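Local coordinates for protein succinyl-CoA ligase (ADP-forming) subunit alpha (Methanosaeta concilii, PDB 6HXI) that binds coenzyme A and joins a succinyl-CoA-ligase alpha-like part to a citrate-synthase-like helical part, in an assembly that also contains citrate lyase chains, at residues D30-V34 with I158-I162; L101-R107 with T127-K133; P254-W258 with A299-F305; F461-Q465 with E517-A522. One frame throughout, in Å; residues are numbered along the deposited sequence.

Interaction 1 (D30-V34 with I158-I162); sequences DFDYV and IENII
Ile158 is the main bump of this contact, and the hollow it fills lies between Asp30 and Val34, one turn apart on helix 22-34. Its chain folds back at chi2 (-66°), which tucks the terminal CD1 against the backbone of helix 22-34, 3.6 Å from Asp30 O and 3.9 Å from Phe31 N. CG1 lies against Asp30 CB at 3.6 Å, the two side chains crossing at a slant. On the far wall of the hollow, Val34 CG2 meets Ile158 CD1 tip to tip at 3.8 Å. Val34 CG2 is a bump in its own right, since it also approaches Ile161 CG2 (4.2 Å) and so points between the two isoleucines. Ile161 CG2 then comes up to the edge of the Phe31 ring, in its plane, 3.8 Å from Phe31 CD1. No hydrogen bond spans the two segments, and the fit is carried by aliphatic branches and one ring edge. The carboxylate of Asp30 points to a different partner, a salt bridge with Arg350 of the second subunit. The short axes lie 10.9 Å apart at a signed crossing angle of -38°. Helix 22-34 follows the first strand of the Rossmann-like domain, while 158-163 precedes strand 172-176 of the next sheet, so this is an apolar seam between two alpha/beta domains, consistent with the two-domain layout of succinyl-CoA ligase alpha subunits.

Interaction 2 (L101-R107 with T127-K133); sequences LKEDTIR and TARKLDK
Lys133 and Leu101 slide past each other in opposite directions, Leu101 CD2 lying 4.0 Å from Lys133 CB. The lysine is extended beyond CG, and its ammonium therefore ends inside the bend of 101-107. There NZ gives hydrogen bonds to Leu101 O (2.8 Å) and to Ile106 O (3.0 Å). It reaches Ile106 O almost head-on, with a C=O...N angle of 169°, but Leu101 O from a position tilted 30° from the carbonyl plane. Glu103 O is also 2.8 Å from Lys133 NZ. Carbonyls gathered at the end of helix 93-102 and in the type I turn Glu103-Ile106 would be expected to favour the positive charge. Both segments are helix-to-strand connections of successive beta-alpha-beta units in the Rossmann-like domain: the first leads to strand 108-111, the second to 134-136. Helix 118-130 ends in a Schellman motif, with Asp132 at positive phi and Lys133 N bonded to Ala128 O, and this turn starts the lysine on its course toward the bend. The other branch of Leu101, CD1, crosses over to Thr127 CG2 at 3.9 Å. Leu131 CD1 rests 3.5 Å from Leu101 O, beside the carbonyl that the ammonium also holds.

Interaction 3 (P254-W258 with A299-F305); sequences PLVAW and AYVPRSF
An outer strand of an alpha/beta sheet gains a short parallel partner here: strand 255-260 is bridged once, Val256 to Tyr300, by the loop that follows helix 287-297. Tyr300 grips the strand with both of its backbone polar groups. Its N donates to Leu255 O (2.8 Å, 170° at the hydrogen) and its O accepts from Ala257 N (2.9 Å). The ring of Tyr300 turns an edge to Leu255 O and leans obliquely on Pro254, CE1 to Pro254 CB being 3.7 Å. Beyond the bridge the loop runs along one face and the edge of Trp258. The indole CG is anti to the backbone N (chi1 -179°), which extends the ring along the loop. Ser304 CA sits over one face, 4.0 Å from the centroid of the six-membered ring in a CH-pi contact, and Phe305 N lies above the same flat group, toward its rim. Val301 CG1 comes instead to the ring edge, 3.9 Å from Trp258 CE3, while Pro302 CG also packs on CE3. Trp258 NE1 is buried with no polar partner in the model. Ala257 and Val301 go on to touch Phe294 of helix 287-297, Pro254 and Tyr300 meet Val315 of helix 308-322, and strand 227-233 pairs with the strand's other edge.

Interaction 4 (F461-Q465 with E517-A522); sequences FKRAQ and ELLNYA
Gln465 lies over Tyr521 where two helices of the all-helical, citrate-synthase-like domain cross almost at right angles (88°), their short axes 10.2 Å apart. With CG anti to the backbone N, the glutamine lays CB and CG along the phenol ring, and the bend at chi2 (-107°) turns its amide toward Glu517. CB stands over the ring centre, 3.9 Å from the Tyr521 centroid in a CH-pi contact, while CG lies 3.6 Å from Tyr521 CD1. The amide NE2 comes within 3.3 Å of Glu517 CD without forming a hydrogen bond; the amide and carboxylate planes are 69° apart. The two methyls of Leu518 settle on the facing side of helix 453-466: CD1 is lodged 3.6 Å from Gln465 CB and close to the carbonyl of Phe461, CD2 nears the backbone of Lys462. Phe461 keeps CG anti to its carbonyl carbon, which brings CE2 to 3.9 Å from Ala522 CB. Its ring also meets Phe474 edge-to-face. The Tyr521 OH is hydrogen-bonded to Leu469 O and lies 3.4 Å from Ala464 CB.

In the fold
Interactions 1, 2 and 3 belong to the succinyl-CoA-ligase-like part, their centres 29 to 34 Å apart and none touching another. Interaction 2 is nested along the chain within the loop closed by interaction 1: it ties neighbouring connections of the first, Rossmann-like sheet, whereas interaction 1 joins a helix of that domain to helix 158-163, which lies between strands of the second sheet. Interaction 3 follows, at the outer strand 255-260 of that second sheet. Interaction 4 comes last, among the helices of the citrate-synthase-like domain, its centre 74 to 96 Å from the others and across the chain's centre. The chain thus holds separately packed alpha/beta and all-helical parts in one polypeptide.

Interaction 1 (D30-V34 with I158-I162)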
loop_
_atom_site.group_PDB
_atom_site.type_symbol
_atom_site.label_atom_id
_atom_site.label_comp_id
_atom_site.label_asym_id
_atom_site.label_seq_id
_atom_site.Cartn_x
_atom_site.Cartn_y
_atom_site.Cartn_z
ATOM N N ASP B 30 -10.732 0.886 42.754
ATOM C CA ASP B 30 -10.966 -0.414 43.371
ATOM C C ASP B 30 -11.515 -0.255 44.795
ATOM O O ASP B 30 -12.408 -0.999 45.195
ATOM C CB ASP B 30 -9.668 -1.249 43.357
ATOM C CG ASP B 30 -9.383 -1.990 42.062
ATOM O OD1 ASP B 30 -10.232 -1.940 41.147
ATOM O OD2 ASP B 30 -8.335 -2.663 41.985
ATOM N N PHE B 31 -11.003 0.729 45.533
ATOM C CA PHE B 31 -11.441 1.036 46.898
ATOM C C PHE B 31 -12.879 1.566 46.880
ATOM O O PHE B 31 -13.701 1.102 47.649
ATOM C CB PHE B 31 -10.495 2.054 47.554
ATOM C CG PHE B 31 -10.777 2.294 49.019
ATOM C CD1 PHE B 31 -10.643 1.267 49.953
ATOM C CD2 PHE B 31 -11.182 3.544 49.468
ATOM C CE1 PHE B 31 -10.891 1.496 51.319
ATOM C CE2 PHE B 31 -11.446 3.766 50.834
ATOM C CZ PHE B 31 -11.287 2.743 51.745
ATOM N N ASP B 32 -13.185 2.477 45.947
ATOM C CA ASP B 32 -14.516 3.033 45.775
ATOM C C ASP B 32 -15.506 1.900 45.508
ATOM O O ASP B 32 -16.554 1.853 46.134
ATOM C CB ASP B 32 -14.534 4.043 44.610
ATOM C CG ASP B 32 -13.550 5.188 44.717
ATOM O OD1 ASP B 32 -13.195 5.572 45.865
ATOM O OD2 ASP B 32 -13.141 5.712 43.663
ATOM N N TYR B 33 -15.130 0.949 44.635
ATOM C CA TYR B 33 -15.951 -0.211 44.331
ATOM C C TYR B 33 -16.252 -1.096 45.592
ATOM O O TYR B 33 -17.425 -1.362 45.860
ATOM C CB TYR B 33 -15.329 -1.037 43.194
ATOM C CG TYR B 33 -16.208 -2.182 42.772
ATOM C CD1 TYR B 33 -17.304 -1.972 41.942
ATOM C CD2 TYR B 33 -15.964 -3.475 43.220
ATOM C CE1 TYR B 33 -18.151 -3.026 41.584
ATOM C CE2 TYR B 33 -16.792 -4.535 42.863
ATOM C CZ TYR B 33 -17.890 -4.303 42.050
ATOM O OH TYR B 33 -18.697 -5.347 41.691
ATOM N N VAL B 34 -15.202 -1.533 46.339
ATOM C CA VAL B 34 -15.344 -2.384 47.529
ATOM C C VAL B 34 -16.065 -1.660 48.692
ATOM O O VAL B 34 -16.632 -2.329 49.540
ATOM C CB VAL B 34 -14.032 -3.066 48.008
ATOM C CG1 VAL B 34 -13.500 -4.055 46.975
ATOM C CG2 VAL B 34 -12.965 -2.054 48.415
ATOM N N ILE B 158 -5.980 -4.521 47.275
ATOM C CA ILE B 158 -7.370 -4.749 47.705
ATOM C C ILE B 158 -7.427 -5.876 48.746
ATOM O O ILE B 158 -8.257 -5.819 49.666
ATOM C CB ILE B 158 -8.324 -4.924 46.483
ATOM C CG1 ILE B 158 -8.730 -3.551 45.917
ATOM C CG2 ILE B 158 -9.576 -5.730 46.794
ATOM C CD1 ILE B 158 -9.601 -2.641 46.800
ATOM N N GLU B 159 -6.501 -6.851 48.651
ATOM C CA GLU B 159 -6.381 -7.947 49.630
ATOM C C GLU B 159 -6.059 -7.368 51.013
ATOM O O GLU B 159 -6.702 -7.717 52.001
ATOM C CB GLU B 159 -5.310 -8.968 49.187
ATOM C CG GLU B 159 -5.856 -10.010 48.215
ATOM C CD GLU B 159 -4.875 -10.681 47.267
ATOM O OE1 GLU B 159 -5.176 -11.811 46.817
ATOM O OE2 GLU B 159 -3.830 -10.070 46.942
ATOM N N ASN B 160 -5.098 -6.438 51.062
ATOM C CA ASN B 160 -4.714 -5.732 52.281
ATOM C C ASN B 160 -5.874 -4.877 52.802
ATOM O O ASN B 160 -6.112 -4.881 54.007
ATOM C CB ASN B 160 -3.454 -4.890 52.057
ATOM C CG ASN B 160 -3.002 -4.169 53.293
ATOM O OD1 ASN B 160 -2.579 -4.759 54.294
ATOM N ND2 ASN B 160 -3.176 -2.877 53.287
ATOM N N ILE B 161 -6.624 -4.188 51.908
ATOM C CA ILE B 161 -7.795 -3.388 52.307
ATOM C C ILE B 161 -8.834 -4.271 52.989
ATOM O O ILE B 161 -9.348 -3.900 54.052
ATOM C CB ILE B 161 -8.364 -2.552 51.124
ATOM C CG1 ILE B 161 -7.544 -1.286 50.938
ATOM C CG2 ILE B 161 -9.870 -2.218 51.268
ATOM C CD1 ILE B 161 -7.169 -1.131 49.592
ATOM N N ILE B 162 -9.091 -5.466 52.406
ATOM C CA ILE B 162 -10.029 -6.457 52.941
ATOM C C ILE B 162 -9.518 -7.019 54.270
ATOM O O ILE B 162 -10.253 -6.980 55.266
ATOM C CB ILE B 162 -10.362 -7.553 51.889
ATOM C CG1 ILE B 162 -11.186 -6.954 50.725
ATOM C CG2 ILE B 162 -11.100 -8.710 52.538
ATOM C CD1 ILE B 162 -11.124 -7.732 49.398
#

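Interaction 2 (L101-R107 with T127-K133)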
loop_
_atom_site.group_PDB
_atom_site.type_symbol
_atom_site.label_atom_id
_atom_site.label_comp_id
_atom_site.label_asym_id
_atom_site.label_seq_id
_atom_site.Cartn_x
_atom_site.Cartn_y
_atom_site.Cartn_z
ATOM N N LEU B 101 -3.513 25.081 44.621
ATOM C CA LEU B 101 -3.912 25.874 45.801
ATOM C C LEU B 101 -4.534 27.232 45.388
ATOM O O LEU B 101 -5.424 27.738 46.069
ATOM C CB LEU B 101 -2.722 26.089 46.775
ATOM C CG LEU B 101 -2.194 24.876 47.585
ATOM C CD1 LEU B 101 -0.923 25.237 48.352
ATOM C CD2 LEU B 101 -3.231 24.342 48.583
ATOM N N LYS B 102 -4.090 27.791 44.264
ATOM C CA LYS B 102 -4.613 29.043 43.711
ATOM C C LYS B 102 -6.024 28.866 43.095
ATOM O O LYS B 102 -6.729 29.853 42.903
ATOM C CB LYS B 102 -3.608 29.688 42.730
ATOM C CG LYS B 102 -2.420 30.333 43.458
ATOM C CD LYS B 102 -1.154 30.406 42.605
ATOM C CE LYS B 102 0.078 30.714 43.437
ATOM N NZ LYS B 102 1.329 30.675 42.626
ATOM N N GLU B 103 -6.438 27.611 42.828
ATOM C CA GLU B 103 -7.770 27.274 42.315
ATOM C C GLU B 103 -8.773 27.371 43.455
ATOM O O GLU B 103 -8.576 26.720 44.484
ATOM C CB GLU B 103 -7.810 25.845 41.727
ATOM C CG GLU B 103 -7.144 25.694 40.377
ATOM C CD GLU B 103 -7.686 26.568 39.262
ATOM O OE1 GLU B 103 -8.928 26.712 39.150
ATOM O OE2 GLU B 103 -6.855 27.127 38.510
ATOM N N ASP B 104 -9.851 28.148 43.263
ATOM C CA ASP B 104 -10.901 28.369 44.258
ATOM C C ASP B 104 -11.659 27.103 44.670
ATOM O O ASP B 104 -12.135 27.024 45.801
ATOM C CB ASP B 104 -11.895 29.445 43.773
ATOM C CG ASP B 104 -11.303 30.835 43.618
ATOM O OD1 ASP B 104 -10.461 31.224 44.471
ATOM O OD2 ASP B 104 -11.700 31.548 42.659
ATOM N N THR B 105 -11.751 26.113 43.773
ATOM C CA THR B 105 -12.480 24.857 44.014
ATOM C C THR B 105 -11.661 23.774 44.710
ATOM O O THR B 105 -12.252 22.851 45.258
ATOM C CB THR B 105 -13.090 24.335 42.720
ATOM O OG1 THR B 105 -12.047 24.181 41.753
ATOM C CG2 THR B 105 -14.219 25.255 42.187
ATOM N N ILE B 106 -10.320 23.868 44.702
ATOM C CA ILE B 106 -9.490 22.854 45.369
ATOM C C ILE B 106 -9.209 23.283 46.810
ATOM O O ILE B 106 -8.863 24.438 47.057
ATOM C CB ILE B 106 -8.226 22.484 44.541
ATOM C CG1 ILE B 106 -8.637 21.740 43.258
ATOM C CG2 ILE B 106 -7.223 21.632 45.338
ATOM C CD1 ILE B 106 -7.817 22.082 42.043
ATOM N N ARG B 107 -9.406 22.352 47.751
ATOM C CA ARG B 107 -9.230 22.546 49.192
ATOM C C ARG B 107 -8.057 21.712 49.759
ATOM O O ARG B 107 -7.357 22.173 50.658
ATOM C CB ARG B 107 -10.555 22.202 49.895
ATOM C CG ARG B 107 -10.537 22.297 51.409
ATOM C CD ARG B 107 -11.794 21.689 51.973
ATOM N NE ARG B 107 -11.666 21.402 53.400
ATOM C CZ ARG B 107 -12.013 20.250 53.965
ATOM N NH1 ARG B 107 -12.520 19.265 53.229
ATOM N NH2 ARG B 107 -11.861 20.075 55.269
ATOM N N THR B 127 1.075 28.945 52.364
ATOM C CA THR B 127 0.063 29.232 51.344
ATOM C C THR B 127 -1.239 28.530 51.733
ATOM O O THR B 127 -2.297 29.150 51.704
ATOM C CB THR B 127 0.576 28.859 49.937
ATOM O OG1 THR B 127 1.686 29.691 49.632
ATOM C CG2 THR B 127 -0.470 29.043 48.845
ATOM N N ALA B 128 -1.134 27.271 52.176
ATOM C CA ALA B 128 -2.271 26.464 52.609
ATOM C C ALA B 128 -2.985 27.083 53.794
ATOM O O ALA B 128 -4.205 27.255 53.745
ATOM C CB ALA B 128 -1.822 25.037 52.920
ATOM N N ARG B 129 -2.227 27.472 54.828
ATOM C CA ARG B 129 -2.759 28.084 56.058
ATOM C C ARG B 129 -3.457 29.422 55.782
ATOM O O ARG B 129 -4.554 29.637 56.291
ATOM C CB ARG B 129 -1.674 28.200 57.164
ATOM C CG ARG B 129 -1.164 26.825 57.634
ATOM C CD ARG B 129 -0.124 26.870 58.749
ATOM N NE ARG B 129 0.986 25.921 58.546
ATOM C CZ ARG B 129 0.952 24.615 58.824
ATOM N NH1 ARG B 129 2.021 23.857 58.612
ATOM N NH2 ARG B 129 -0.153 24.057 59.309
ATOM N N LYS B 130 -2.868 30.266 54.914
ATOM C CA LYS B 130 -3.403 31.565 54.511
ATOM C C LYS B 130 -4.755 31.442 53.787
ATOM O O LYS B 130 -5.634 32.263 54.012
ATOM C CB LYS B 130 -2.372 32.303 53.625
ATOM C CG LYS B 130 -2.693 33.763 53.306
ATOM C CD LYS B 130 -1.781 34.275 52.197
ATOM C CE LYS B 130 -2.415 35.341 51.330
ATOM N NZ LYS B 130 -3.403 34.780 50.365
ATOM N N LEU B 131 -4.918 30.402 52.942
ATOM C CA LEU B 131 -6.128 30.155 52.151
ATOM C C LEU B 131 -7.120 29.158 52.789
ATOM O O LEU B 131 -8.081 28.763 52.115
ATOM C CB LEU B 131 -5.725 29.642 50.762
ATOM C CG LEU B 131 -4.801 30.490 49.899
ATOM C CD1 LEU B 131 -4.271 29.660 48.756
ATOM C CD2 LEU B 131 -5.508 31.732 49.374
ATOM N N ASP B 132 -6.898 28.753 54.064
ATOM C CA ASP B 132 -7.708 27.762 54.796
ATOM C C ASP B 132 -7.812 26.406 54.025
ATOM O O ASP B 132 -8.870 25.768 53.957
ATOM C CB ASP B 132 -9.087 28.329 55.205
ATOM C CG ASP B 132 -9.568 27.791 56.544
ATOM O OD1 ASP B 132 -10.066 26.630 56.581
ATOM O OD2 ASP B 132 -9.400 28.504 57.565
ATOM N N LYS B 133 -6.690 25.994 53.416
ATOM C CA LYS B 133 -6.593 24.765 52.636
ATOM C C LYS B 133 -5.691 23.748 53.344
ATOM O O LYS B 133 -5.158 24.056 54.410
ATOM C CB LYS B 133 -6.162 25.094 51.207
ATOM C CG LYS B 133 -7.264 25.849 50.473
ATOM C CD LYS B 133 -6.904 26.291 49.076
ATOM C CE LYS B 133 -7.989 27.215 48.584
ATOM N NZ LYS B 133 -7.993 27.289 47.113
#

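Interaction 3 (P254-W258 with A299-F305)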
loop_
_atom_site.group_PDB
_atom_site.type_symbol
_atom_site.label_atom_id
_atom_site.label_comp_id
_atom_site.label_asym_id
_atom_site.label_seq_id
_atom_site.Cartn_x
_atom_site.Cartn_y
_atom_site.Cartn_z
ATOM N N PRO B 254 -9.019 9.998 74.396
ATOM C CA PRO B 254 -7.767 9.295 74.739
ATOM C C PRO B 254 -6.838 9.172 73.529
ATOM O O PRO B 254 -7.285 8.823 72.441
ATOM C CB PRO B 254 -8.244 7.956 75.311
ATOM C CG PRO B 254 -9.594 7.758 74.749
ATOM C CD PRO B 254 -10.194 9.104 74.510
ATOM N N LEU B 255 -5.561 9.553 73.713
ATOM C CA LEU B 255 -4.524 9.570 72.685
ATOM C C LEU B 255 -3.393 8.562 72.935
ATOM O O LEU B 255 -2.684 8.677 73.936
ATOM C CB LEU B 255 -3.940 10.997 72.561
ATOM C CG LEU B 255 -2.980 11.231 71.382
ATOM C CD1 LEU B 255 -3.488 12.310 70.479
ATOM C CD2 LEU B 255 -1.581 11.560 71.867
ATOM N N VAL B 256 -3.203 7.605 72.002
ATOM C CA VAL B 256 -2.106 6.623 72.044
ATOM C C VAL B 256 -0.964 7.283 71.288
ATOM O O VAL B 256 -1.184 7.833 70.210
ATOM C CB VAL B 256 -2.475 5.236 71.442
ATOM C CG1 VAL B 256 -1.289 4.279 71.493
ATOM C CG2 VAL B 256 -3.684 4.621 72.154
ATOM N N ALA B 257 0.243 7.278 71.854
ATOM C CA ALA B 257 1.369 7.930 71.192
ATOM C C ALA B 257 2.682 7.177 71.306
ATOM O O ALA B 257 3.029 6.692 72.375
ATOM C CB ALA B 257 1.534 9.335 71.735
ATOM N N TRP B 258 3.430 7.109 70.195
ATOM C CA TRP B 258 4.758 6.510 70.170
ATOM C C TRP B 258 5.669 7.261 69.212
ATOM O O TRP B 258 5.262 7.571 68.094
ATOM C CB TRP B 258 4.745 4.994 69.887
ATOM C CG TRP B 258 6.130 4.400 69.901
ATOM C CD1 TRP B 258 6.870 4.014 68.819
ATOM C CD2 TRP B 258 6.991 4.268 71.043
ATOM N NE1 TRP B 258 8.120 3.605 69.220
ATOM C CE2 TRP B 258 8.223 3.751 70.579
ATOM C CE3 TRP B 258 6.836 4.522 72.414
ATOM C CZ2 TRP B 258 9.288 3.472 71.444
ATOM C CZ3 TRP B 258 7.894 4.256 73.268
ATOM C CH2 TRP B 258 9.099 3.727 72.786
ATOM N N ALA B 299 -0.835 11.117 77.668
ATOM C CA ALA B 299 -1.058 10.221 76.534
ATOM C C ALA B 299 -0.787 8.766 76.978
ATOM O O ALA B 299 -0.105 8.539 77.980
ATOM C CB ALA B 299 -0.133 10.592 75.375
ATOM N N TYR B 300 -1.312 7.790 76.223
ATOM C CA TYR B 300 -1.086 6.369 76.471
ATOM C C TYR B 300 0.143 5.986 75.631
ATOM O O TYR B 300 0.078 5.947 74.394
ATOM C CB TYR B 300 -2.343 5.561 76.107
ATOM C CG TYR B 300 -3.518 5.888 77.000
ATOM C CD1 TYR B 300 -4.338 6.983 76.736
ATOM C CD2 TYR B 300 -3.797 5.120 78.126
ATOM C CE1 TYR B 300 -5.398 7.315 77.583
ATOM C CE2 TYR B 300 -4.880 5.415 78.955
ATOM C CZ TYR B 300 -5.668 6.526 78.690
ATOM O OH TYR B 300 -6.732 6.833 79.506
ATOM N N VAL B 301 1.299 5.839 76.302
ATOM C CA VAL B 301 2.581 5.570 75.634
ATOM C C VAL B 301 3.063 4.132 75.891
ATOM O O VAL B 301 3.260 3.782 77.051
ATOM C CB VAL B 301 3.652 6.638 76.011
ATOM C CG1 VAL B 301 4.955 6.426 75.238
ATOM C CG2 VAL B 301 3.127 8.056 75.794
ATOM N N PRO B 302 3.286 3.289 74.853
ATOM C CA PRO B 302 3.784 1.923 75.109
ATOM C C PRO B 302 5.264 1.887 75.531
ATOM O O PRO B 302 5.930 2.922 75.501
ATOM C CB PRO B 302 3.563 1.221 73.759
ATOM C CG PRO B 302 3.674 2.289 72.762
ATOM C CD PRO B 302 3.113 3.529 73.407
ATOM N N ARG B 303 5.771 0.701 75.919
ATOM C CA ARG B 303 7.169 0.474 76.338
ATOM C C ARG B 303 8.102 0.550 75.105
ATOM O O ARG B 303 9.223 1.051 75.201
ATOM C CB ARG B 303 7.281 -0.902 77.042
ATOM C CG ARG B 303 8.496 -1.118 77.969
ATOM C CD ARG B 303 9.716 -1.745 77.290
ATOM N NE ARG B 303 9.366 -2.775 76.305
ATOM C CZ ARG B 303 10.171 -3.201 75.334
ATOM N NH1 ARG B 303 11.395 -2.699 75.209
ATOM N NH2 ARG B 303 9.756 -4.123 74.477
ATOM N N SER B 304 7.622 0.055 73.958
ATOM C CA SER B 304 8.308 0.058 72.646
ATOM C C SER B 304 7.262 -0.049 71.532
ATOM O O SER B 304 6.067 -0.161 71.833
ATOM C CB SER B 304 9.314 -1.093 72.545
ATOM O OG SER B 304 8.712 -2.342 72.247
ATOM N N PHE B 305 7.696 -0.031 70.249
ATOM C CA PHE B 305 6.752 -0.194 69.138
ATOM C C PHE B 305 6.000 -1.563 69.175
ATOM O O PHE B 305 4.840 -1.641 68.758
ATOM C CB PHE B 305 7.402 0.063 67.771
ATOM C CG PHE B 305 6.397 -0.011 66.646
ATOM C CD1 PHE B 305 5.515 1.039 66.412
ATOM C CD2 PHE B 305 6.278 -1.160 65.876
ATOM C CE1 PHE B 305 4.550 0.949 65.407
ATOM C CE2 PHE B 305 5.303 -1.257 64.878
ATOM C CZ PHE B 305 4.444 -0.204 64.653
#

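Interaction 4 (F461-Q465 with E517-A522)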
loop_
_atom_site.group_PDB
_atom_site.type_symbol
_atom_site.label_atom_id
_atom_site.label_comp_id
_atom_site.label_asym_id
_atom_site.label_seq_id
_atom_site.Cartn_x
_atom_site.Cartn_y
_atom_site.Cartn_z
ATOM N N PHE B 461 13.721 -22.852 -15.193
ATOM C CA PHE B 461 15.049 -23.440 -15.419
ATOM C C PHE B 461 15.307 -24.603 -14.458
ATOM O O PHE B 461 15.809 -25.628 -14.892
ATOM C CB PHE B 461 16.168 -22.385 -15.361
ATOM C CG PHE B 461 16.310 -21.561 -16.625
ATOM C CD1 PHE B 461 15.433 -20.513 -16.897
ATOM C CD2 PHE B 461 17.279 -21.867 -17.568
ATOM C CE1 PHE B 461 15.557 -19.764 -18.074
ATOM C CE2 PHE B 461 17.404 -21.104 -18.742
ATOM C CZ PHE B 461 16.558 -20.054 -18.975
ATOM N N LYS B 462 14.947 -24.460 -13.165
ATOM C CA LYS B 462 15.160 -25.521 -12.167
ATOM C C LYS B 462 14.416 -26.813 -12.599
ATOM O O LYS B 462 15.011 -27.882 -12.622
ATOM C CB LYS B 462 14.711 -25.064 -10.762
ATOM C CG LYS B 462 15.285 -25.889 -9.644
ATOM C CD LYS B 462 14.451 -25.871 -8.380
ATOM C CE LYS B 462 15.098 -26.831 -7.414
ATOM N NZ LYS B 462 14.123 -27.677 -6.681
ATOM N N ARG B 463 13.140 -26.689 -12.972
ATOM C CA ARG B 463 12.291 -27.797 -13.413
ATOM C C ARG B 463 12.886 -28.509 -14.644
ATOM O O ARG B 463 13.074 -29.719 -14.607
ATOM C CB ARG B 463 10.855 -27.296 -13.667
ATOM C CG ARG B 463 9.916 -28.351 -14.250
ATOM C CD ARG B 463 8.681 -27.751 -14.899
ATOM N NE ARG B 463 9.001 -26.779 -15.952
ATOM C CZ ARG B 463 9.266 -27.082 -17.221
ATOM N NH1 ARG B 463 9.269 -28.348 -17.624
ATOM N NH2 ARG B 463 9.543 -26.123 -18.093
ATOM N N ALA B 464 13.254 -27.773 -15.681
ATOM C CA ALA B 464 13.835 -28.353 -16.883
ATOM C C ALA B 464 15.069 -29.175 -16.565
ATOM O O ALA B 464 15.133 -30.342 -16.934
ATOM C CB ALA B 464 14.167 -27.258 -17.890
ATOM N N GLN B 465 16.029 -28.579 -15.837
ATOM C CA GLN B 465 17.288 -29.185 -15.460
ATOM C C GLN B 465 17.096 -30.366 -14.518
ATOM O O GLN B 465 17.827 -31.337 -14.651
ATOM C CB GLN B 465 18.190 -28.109 -14.854
ATOM C CG GLN B 465 19.675 -28.468 -14.771
ATOM C CD GLN B 465 20.178 -28.776 -13.389
ATOM O OE1 GLN B 465 19.532 -28.514 -12.370
ATOM N NE2 GLN B 465 21.379 -29.300 -13.328
ATOM N N GLU B 517 25.857 -25.242 -11.475
ATOM C CA GLU B 517 25.206 -26.256 -12.325
ATOM C C GLU B 517 24.001 -25.697 -13.118
ATOM O O GLU B 517 23.881 -25.948 -14.325
ATOM C CB GLU B 517 24.777 -27.447 -11.465
ATOM C CG GLU B 517 24.546 -28.739 -12.242
ATOM C CD GLU B 517 23.995 -29.925 -11.463
ATOM O OE1 GLU B 517 23.235 -29.714 -10.486
ATOM O OE2 GLU B 517 24.270 -31.074 -11.880
ATOM N N LEU B 518 23.120 -24.922 -12.447
ATOM C CA LEU B 518 21.971 -24.367 -13.140
ATOM C C LEU B 518 22.409 -23.240 -14.078
ATOM O O LEU B 518 21.831 -23.089 -15.166
ATOM C CB LEU B 518 20.859 -23.986 -12.174
ATOM C CG LEU B 518 19.495 -23.678 -12.811
ATOM C CD1 LEU B 518 18.974 -24.841 -13.641
ATOM C CD2 LEU B 518 18.497 -23.228 -11.766
ATOM N N LEU B 519 23.522 -22.548 -13.732
ATOM C CA LEU B 519 24.062 -21.529 -14.624
ATOM C C LEU B 519 24.647 -22.168 -15.891
ATOM O O LEU B 519 24.382 -21.670 -16.986
ATOM C CB LEU B 519 25.048 -20.577 -13.940
ATOM C CG LEU B 519 25.766 -19.582 -14.874
ATOM C CD1 LEU B 519 24.817 -18.470 -15.354
ATOM C CD2 LEU B 519 26.980 -18.992 -14.197
ATOM N N ASN B 520 25.343 -23.316 -15.756
ATOM C CA ASN B 520 25.906 -24.004 -16.916
ATOM C C ASN B 520 24.799 -24.485 -17.869
ATOM O O ASN B 520 24.926 -24.328 -19.085
ATOM C CB ASN B 520 26.888 -25.114 -16.519
ATOM C CG ASN B 520 28.128 -24.654 -15.760
ATOM O OD1 ASN B 520 28.645 -23.531 -15.915
ATOM N ND2 ASN B 520 28.648 -25.541 -14.923
ATOM N N TYR B 521 23.684 -24.987 -17.315
ATOM C CA TYR B 521 22.503 -25.381 -18.089
ATOM C C TYR B 521 21.919 -24.121 -18.757
ATOM O O TYR B 521 21.647 -24.120 -19.958
ATOM C CB TYR B 521 21.466 -26.031 -17.133
ATOM C CG TYR B 521 20.226 -26.581 -17.825
ATOM C CD1 TYR B 521 20.194 -27.887 -18.312
ATOM C CD2 TYR B 521 19.083 -25.799 -17.982
ATOM C CE1 TYR B 521 19.065 -28.395 -18.948
ATOM C CE2 TYR B 521 17.945 -26.298 -18.621
ATOM C CZ TYR B 521 17.947 -27.593 -19.114
ATOM O OH TYR B 521 16.841 -28.087 -19.761
ATOM N N ALA B 522 21.765 -23.036 -17.976
ATOM C CA ALA B 522 21.187 -21.789 -18.483
ATOM C C ALA B 522 21.932 -21.245 -19.678
ATOM O O ALA B 522 21.276 -20.803 -20.629
ATOM C CB ALA B 522 21.086 -20.744 -17.392
#